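Putative eukaryotic translation initiation factor eIF-4E (Leishmania major, PDB 5WB5) probably binds the 7-methylguanosine cap, including the cap 4 form, at the 5' end of messenger RNA and helps to start translation. Local coordinates at residues 29-33 with 34-38; 65-68 with 69-72. One frame throughout, in Å; residues are numbered along the deposited sequence.

Running from the N terminus, the chain leaves strand 22-32 through contact 1, where residues 33-37 turn into the loop that leads back to strand 47-54. After helix 55-64, contact 2 turns the chain at residues 67-71 on the way to strand 75-81, which flanks strand 22-32 on the side away from strand 47-54. The two contacts follow in series, neither nested nor crossed, with centres about 14 Å apart. They meet where Leu29 CD2 packs 3.8 Å from Met65 CG, Tyr31 CE2 lies 3.9 Å from Leu71 CD1, and Pro34 rests against Arg72. Contact 1 ties strand 22-32 to strand 47-54 and the loop between; contact 2 ties the segment before strand 75-81 to helix 133-147.

Contact 1 of 2, residues 29-33 with 34-38; sequences LWYDS and PSTYN
Thr36 folds back onto Ser33 at the end of strand 22-32 through a type I/III turn at Ser33-Thr36, followed by a second, weakly bonded turn at Pro34-Tyr37. From CB, 3.7 Å from Ser33 O, the two branches of the threonine part. OG1 lies between the backbone N and the carbonyl carbon (chi1 63°), which swings it back to accept the amide of Ser33: N to OG1 is 2.8 Å, with 150° at the hydrogen. The same oxygen passes 3.3 Å from Asp32 CA and is also hydrogen-bonded to Ser45 O across the loop. CG2 approaches the Tyr31 ring obliquely at CE1 (4.4 Å); the side chain also packs on Val47 of strand 47-54. The backbone completes the first turn, Thr36 N to Ser33 O at 2.9 Å. Ser33 OG makes two weak bonds, accepting the amide of Ser35 and giving its own proton to Tyr31 OH, 3.3 Å away. Tyr31 OH has its stronger partner in Ser75 of the neighbouring strand, while another protein chain packs on Tyr31, Ser33 and Thr36. In this family the loop beginning here generally carries a tryptophan that stacks on the cap. A single threonine hydroxyl, bonded to both Ser33 N and Ser45 O, thus links the start of that loop to its return, and should limit rotation about the Thr36 CA-CB bond.

Contact 2 of 2, residues 65-68 with 69-72; sequences MKPL and HALR
Leu68 and Leu71 meet on the inner side of two overlapping beta turns of type I/III, which bend the chain sharply between helix 55-64 and strand 75-81 of the eIF4E fold. The tight part is apolar. The leucine side chains cross obliquely and touch through one methyl each, CD2 of Leu68 to CD2 of Leu71 at 3.9 Å. Leu71 has CG anti to its backbone N (chi1 -168°), whereas CG of Leu68 lies beside its own N (chi1 -50°), so the two branches converge although Leu68 CB points away from the second half of the turn. Tyr77 packs on both, and Leu134 and Trp138 of helix 133-147 pack against Leu68. The backbone is closed by Ala70 N to Pro67 O at 3.2 Å and by Leu71 N to Leu68 O at 3.1 Å. Asp135 OD1 takes the amide of Leu68 and, weakly, that of His69, tying the turn to helix 133-147, while Lys171 NZ also bonds Leu68 O. Another protein chain forms backbone hydrogen bonds with Ala70 and packs on Lys66 and Leu71; within the turn, Lys66 reaches Leu71 only with CB, its amine pointing elsewhere. The exposed side, at His69 and Pro67, is looser. The imidazole of His69 leads away from the turn, and Pro67 CG lies 4.1 Å from Ala70 CB.

Contact 1 of 2, residues 29-33 with 34-38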
ATOM      1  N   LEU A  29       3.534   4.780   5.099  1.00 26.53           N
ATOM      2  CA  LEU A  29       2.540   3.766   5.422  1.00 46.58           C
ATOM      3  C   LEU A  29       1.705   4.219   6.615  1.00 61.62           C
ATOM      4  O   LEU A  29       2.234   4.784   7.578  1.00 53.38           O
ATOM      5  CB  LEU A  29       3.220   2.425   5.730  1.00 64.61           C
ATOM      6  CG  LEU A  29       2.371   1.277   6.291  1.00 25.44           C
ATOM      7  CD1 LEU A  29       1.435   0.711   5.245  1.00 36.75           C
ATOM      8  CD2 LEU A  29       3.260   0.175   6.853  1.00 25.19           C
ATOM      9  N   TRP A  30       0.399   3.959   6.543  1.00 41.62           N
ATOM     10  CA  TRP A  30      -0.552   4.311   7.585  1.00 37.05           C
ATOM     11  C   TRP A  30      -1.441   3.107   7.865  1.00 38.59           C
ATOM     12  O   TRP A  30      -1.628   2.239   7.008  1.00 42.78           O
ATOM     13  CB  TRP A  30      -1.427   5.507   7.184  1.00 26.99           C
ATOM     14  CG  TRP A  30      -0.702   6.641   6.500  1.00 44.13           C
ATOM     15  CD1 TRP A  30      -0.010   6.590   5.320  1.00 32.38           C
ATOM     16  CD2 TRP A  30      -0.636   8.002   6.942  1.00 48.09           C
ATOM     17  NE1 TRP A  30       0.494   7.831   5.013  1.00 67.84           N
ATOM     18  CE2 TRP A  30       0.124   8.716   5.991  1.00 41.18           C
ATOM     19  CE3 TRP A  30      -1.140   8.685   8.052  1.00 48.17           C
ATOM     20  CZ2 TRP A  30       0.391  10.077   6.118  1.00 53.01           C
ATOM     21  CZ3 TRP A  30      -0.872  10.036   8.178  1.00 44.52           C
ATOM     22  CH2 TRP A  30      -0.114  10.718   7.215  1.00 56.52           C
ATOM     23  N   TYR A  31      -2.007   3.073   9.074  1.00 59.87           N
ATOM     24  CA  TYR A  31      -2.914   2.012   9.494  1.00 50.06           C
ATOM     25  C   TYR A  31      -4.047   2.603  10.317  1.00 54.34           C
ATOM     26  O   TYR A  31      -3.803   3.415  11.213  1.00 57.27           O
ATOM     27  CB  TYR A  31      -2.193   0.958  10.335  1.00 26.50           C
ATOM     28  CG  TYR A  31      -3.117   0.013  11.075  1.00 58.76           C
ATOM     29  CD1 TYR A  31      -3.600   0.327  12.341  1.00 59.70           C
ATOM     30  CD2 TYR A  31      -3.500  -1.196  10.512  1.00 47.87           C
ATOM     31  CE1 TYR A  31      -4.438  -0.534  13.019  1.00 26.88           C
ATOM     32  CE2 TYR A  31      -4.335  -2.062  11.184  1.00 54.12           C
ATOM     33  CZ  TYR A  31      -4.802  -1.731  12.435  1.00 40.54           C
ATOM     34  OH  TYR A  31      -5.635  -2.604  13.097  1.00 42.73           O
ATOM     35  N   ASP A  32      -5.282   2.197  10.026  1.00 62.70           N
ATOM     36  CA  ASP A  32      -6.405   2.638  10.850  1.00 48.99           C
ATOM     37  C   ASP A  32      -7.375   1.487  11.072  1.00 52.94           C
ATOM     38  O   ASP A  32      -7.376   0.496  10.339  1.00 69.03           O
ATOM     39  CB  ASP A  32      -7.134   3.853  10.252  1.00 57.74           C
ATOM     40  CG  ASP A  32      -7.847   3.546   8.949  1.00 72.15           C
ATOM     41  OD1 ASP A  32      -7.984   2.359   8.596  1.00111.88           O
ATOM     42  OD2 ASP A  32      -8.278   4.505   8.273  1.00 68.90           O
ATOM     43  N   SER A  33      -8.198   1.636  12.118  1.00 53.05           N
ATOM     44  CA  SER A  33      -9.130   0.606  12.567  1.00 42.09           C
ATOM     45  C   SER A  33     -10.038   1.185  13.645  1.00 56.33           C
ATOM     46  O   SER A  33      -9.812   2.315  14.098  1.00 66.82           O
ATOM     47  CB  SER A  33      -8.372  -0.613  13.102  1.00 54.68           C
ATOM     48  OG  SER A  33      -7.722  -0.314  14.327  1.00 33.30           O
ATOM     49  N   PRO A  34     -11.073   0.460  14.078  1.00 78.55           N
ATOM     50  CA  PRO A  34     -11.923   0.989  15.159  1.00 74.96           C
ATOM     51  C   PRO A  34     -11.147   1.363  16.409  1.00 81.97           C
ATOM     52  O   PRO A  34     -11.576   2.255  17.151  1.00 77.78           O
ATOM     53  CB  PRO A  34     -12.903  -0.161  15.427  1.00 47.92           C
ATOM     54  CG  PRO A  34     -12.976  -0.894  14.132  1.00 76.74           C
ATOM     55  CD  PRO A  34     -11.604  -0.798  13.524  1.00 65.80           C
ATOM     56  N   SER A  35     -10.015   0.703  16.668  1.00 49.61           N
ATOM     57  CA  SER A  35      -9.216   1.039  17.841  1.00 44.34           C
ATOM     58  C   SER A  35      -8.511   2.379  17.680  1.00 29.17           C
ATOM     59  O   SER A  35      -8.196   3.035  18.680  1.00 65.15           O
ATOM     60  CB  SER A  35      -8.199  -0.065  18.113  1.00 93.48           C
ATOM     61  OG  SER A  35      -8.851  -1.280  18.437  1.00 95.26           O
ATOM     62  N   THR A  36      -8.252   2.799  16.444  1.00 31.18           N
ATOM     63  CA  THR A  36      -7.684   4.112  16.173  1.00 28.92           C
ATOM     64  C   THR A  36      -8.751   5.146  15.847  1.00 29.22           C
ATOM     65  O   THR A  36      -8.422   6.324  15.681  1.00 29.44           O
ATOM     66  CB  THR A  36      -6.678   4.034  15.014  1.00 43.86           C
ATOM     67  OG1 THR A  36      -7.348   3.627  13.815  1.00 28.31           O
ATOM     68  CG2 THR A  36      -5.564   3.041  15.330  1.00 33.79           C
ATOM     69  N   TYR A  37     -10.013   4.734  15.754  1.00 53.11           N
ATOM     70  CA  TYR A  37     -11.088   5.655  15.409  1.00 71.06           C
ATOM     71  C   TYR A  37     -11.142   6.804  16.407  1.00 58.86           C
ATOM     72  O   TYR A  37     -11.313   6.589  17.611  1.00 75.34           O
ATOM     73  CB  TYR A  37     -12.422   4.910  15.374  1.00 65.78           C
ATOM     74  CG  TYR A  37     -13.616   5.798  15.104  1.00 74.61           C
ATOM     75  CD1 TYR A  37     -13.921   6.215  13.813  1.00 81.50           C
ATOM     76  CD2 TYR A  37     -14.441   6.217  16.136  1.00 82.18           C
ATOM     77  CE1 TYR A  37     -15.012   7.026  13.563  1.00 93.14           C
ATOM     78  CE2 TYR A  37     -15.534   7.028  15.895  1.00 99.05           C
ATOM     79  CZ  TYR A  37     -15.815   7.430  14.607  1.00 94.89           C
ATOM     80  OH  TYR A  37     -16.904   8.238  14.365  1.00101.04           O
ATOM     81  N   ASN A  38     -10.994   8.026  15.899  1.00 48.03           N
ATOM     82  CA  ASN A  38     -11.058   9.238  16.709  1.00 64.08           C
ATOM     83  C   ASN A  38     -12.455   9.832  16.562  1.00 94.67           C
ATOM     84  O   ASN A  38     -12.788  10.406  15.520  1.00102.20           O
ATOM     85  CB  ASN A  38      -9.977  10.226  16.276  1.00 81.65           C
ATOM     86  CG  ASN A  38      -9.989  11.511  17.089  1.00 90.56           C
ATOM     87  OD1 ASN A  38     -11.046  12.036  17.440  1.00117.63           O
ATOM     88  ND2 ASN A  38      -8.802  12.026  17.390  1.00 79.53           N
TER

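Contact 2 of 2, residues 65-68 with 69-72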
ATOM      1  N   MET A  65       5.415  -5.577   8.648  1.00 54.49           N
ATOM      2  CA  MET A  65       3.983  -5.407   8.450  1.00 42.66           C
ATOM      3  C   MET A  65       3.245  -6.694   8.796  1.00 50.84           C
ATOM      4  O   MET A  65       3.795  -7.796   8.712  1.00 45.70           O
ATOM      5  CB  MET A  65       3.672  -5.019   7.006  1.00 69.93           C
ATOM      6  CG  MET A  65       3.848  -3.544   6.700  1.00 82.24           C
ATOM      7  SD  MET A  65       3.619  -3.164   4.948  1.00 49.44           S
ATOM      8  CE  MET A  65       1.951  -3.743   4.665  1.00 83.01           C
ATOM      9  N   LYS A  66       1.986  -6.545   9.184  1.00 59.45           N
ATOM     10  CA  LYS A  66       1.205  -7.739   9.476  1.00 39.81           C
ATOM     11  C   LYS A  66       0.516  -8.230   8.205  1.00 35.99           C
ATOM     12  O   LYS A  66       0.009  -7.420   7.422  1.00 26.14           O
ATOM     13  CB  LYS A  66       0.161  -7.450  10.551  1.00 51.38           C
ATOM     14  CG  LYS A  66       0.744  -7.002  11.892  1.00 64.76           C
ATOM     15  CD  LYS A  66       1.403  -8.151  12.640  1.00 74.08           C
ATOM     16  CE  LYS A  66       2.099  -7.668  13.908  1.00 81.36           C
ATOM     17  NZ  LYS A  66       1.182  -6.928  14.817  1.00 58.17           N
ATOM     18  N   PRO A  67       0.491  -9.536   7.948  1.00 23.36           N
ATOM     19  CA  PRO A  67      -0.212 -10.030   6.762  1.00 27.03           C
ATOM     20  C   PRO A  67      -1.709  -9.806   6.873  1.00 49.27           C
ATOM     21  O   PRO A  67      -2.281  -9.764   7.965  1.00 61.78           O
ATOM     22  CB  PRO A  67       0.131 -11.524   6.737  1.00 29.44           C
ATOM     23  CG  PRO A  67       0.464 -11.861   8.136  1.00 22.81           C
ATOM     24  CD  PRO A  67       1.104 -10.632   8.716  1.00 25.55           C
ATOM     25  N   LEU A  68      -2.346  -9.661   5.711  1.00 68.31           N
ATOM     26  CA  LEU A  68      -3.785  -9.438   5.680  1.00 54.64           C
ATOM     27  C   LEU A  68      -4.547 -10.666   6.157  1.00 30.52           C
ATOM     28  O   LEU A  68      -5.627 -10.534   6.741  1.00 26.41           O
ATOM     29  CB  LEU A  68      -4.219  -9.056   4.267  1.00 49.99           C
ATOM     30  CG  LEU A  68      -3.399  -7.939   3.616  1.00 45.57           C
ATOM     31  CD1 LEU A  68      -3.793  -7.780   2.162  1.00 73.19           C
ATOM     32  CD2 LEU A  68      -3.573  -6.629   4.365  1.00 43.75           C
ATOM     33  N   HIS A  69      -4.001 -11.863   5.926  1.00 31.24           N
ATOM     34  CA  HIS A  69      -4.656 -13.081   6.389  1.00 37.38           C
ATOM     35  C   HIS A  69      -4.850 -13.073   7.897  1.00 53.05           C
ATOM     36  O   HIS A  69      -5.810 -13.665   8.402  1.00 69.41           O
ATOM     37  CB  HIS A  69      -3.838 -14.302   5.967  1.00 50.13           C
ATOM     38  CG  HIS A  69      -4.313 -15.587   6.568  1.00 75.28           C
ATOM     39  ND1 HIS A  69      -5.648 -15.867   6.768  1.00 83.84           N
ATOM     40  CD2 HIS A  69      -3.631 -16.670   7.009  1.00 71.93           C
ATOM     41  CE1 HIS A  69      -5.767 -17.066   7.310  1.00 95.55           C
ATOM     42  NE2 HIS A  69      -4.558 -17.575   7.465  1.00 96.90           N
ATOM     43  N   ALA A  70      -3.955 -12.413   8.629  1.00 61.40           N
ATOM     44  CA  ALA A  70      -4.037 -12.326  10.080  1.00 64.79           C
ATOM     45  C   ALA A  70      -4.477 -10.958  10.572  1.00 52.13           C
ATOM     46  O   ALA A  70      -4.574 -10.753  11.786  1.00 84.99           O
ATOM     47  CB  ALA A  70      -2.681 -12.680  10.702  1.00 67.18           C
ATOM     48  N   LEU A  71      -4.758 -10.024   9.671  1.00 31.28           N
ATOM     49  CA  LEU A  71      -5.105  -8.671  10.066  1.00 36.82           C
ATOM     50  C   LEU A  71      -6.539  -8.617  10.591  1.00 53.38           C
ATOM     51  O   LEU A  71      -7.363  -9.499  10.330  1.00 45.72           O
ATOM     52  CB  LEU A  71      -4.930  -7.715   8.886  1.00 48.18           C
ATOM     53  CG  LEU A  71      -4.980  -6.218   9.186  1.00 43.84           C
ATOM     54  CD1 LEU A  71      -3.900  -5.829  10.183  1.00 29.84           C
ATOM     55  CD2 LEU A  71      -4.826  -5.424   7.897  1.00 45.24           C
ATOM     56  N   ARG A  72      -6.831  -7.559  11.342  1.00 74.21           N
ATOM     57  CA  ARG A  72      -8.124  -7.431  11.993  1.00 53.73           C
ATOM     58  C   ARG A  72      -9.222  -7.162  10.966  1.00 68.49           C
ATOM     59  O   ARG A  72      -8.973  -6.674   9.860  1.00 75.23           O
ATOM     60  CB  ARG A  72      -8.084  -6.314  13.035  1.00 70.75           C
ATOM     61  CG  ARG A  72      -9.279  -6.293  13.959  1.00 83.70           C
ATOM     62  CD  ARG A  72      -9.107  -5.271  15.058  1.00 91.28           C
ATOM     63  NE  ARG A  72     -10.260  -5.251  15.951  1.00 97.20           N
ATOM     64  CZ  ARG A  72     -11.424  -4.676  15.662  1.00101.61           C
ATOM     65  NH1 ARG A  72     -11.601  -4.070  14.496  1.00 91.64           N
ATOM     66  NH2 ARG A  72     -12.417  -4.712  16.541  1.00134.71           N
TER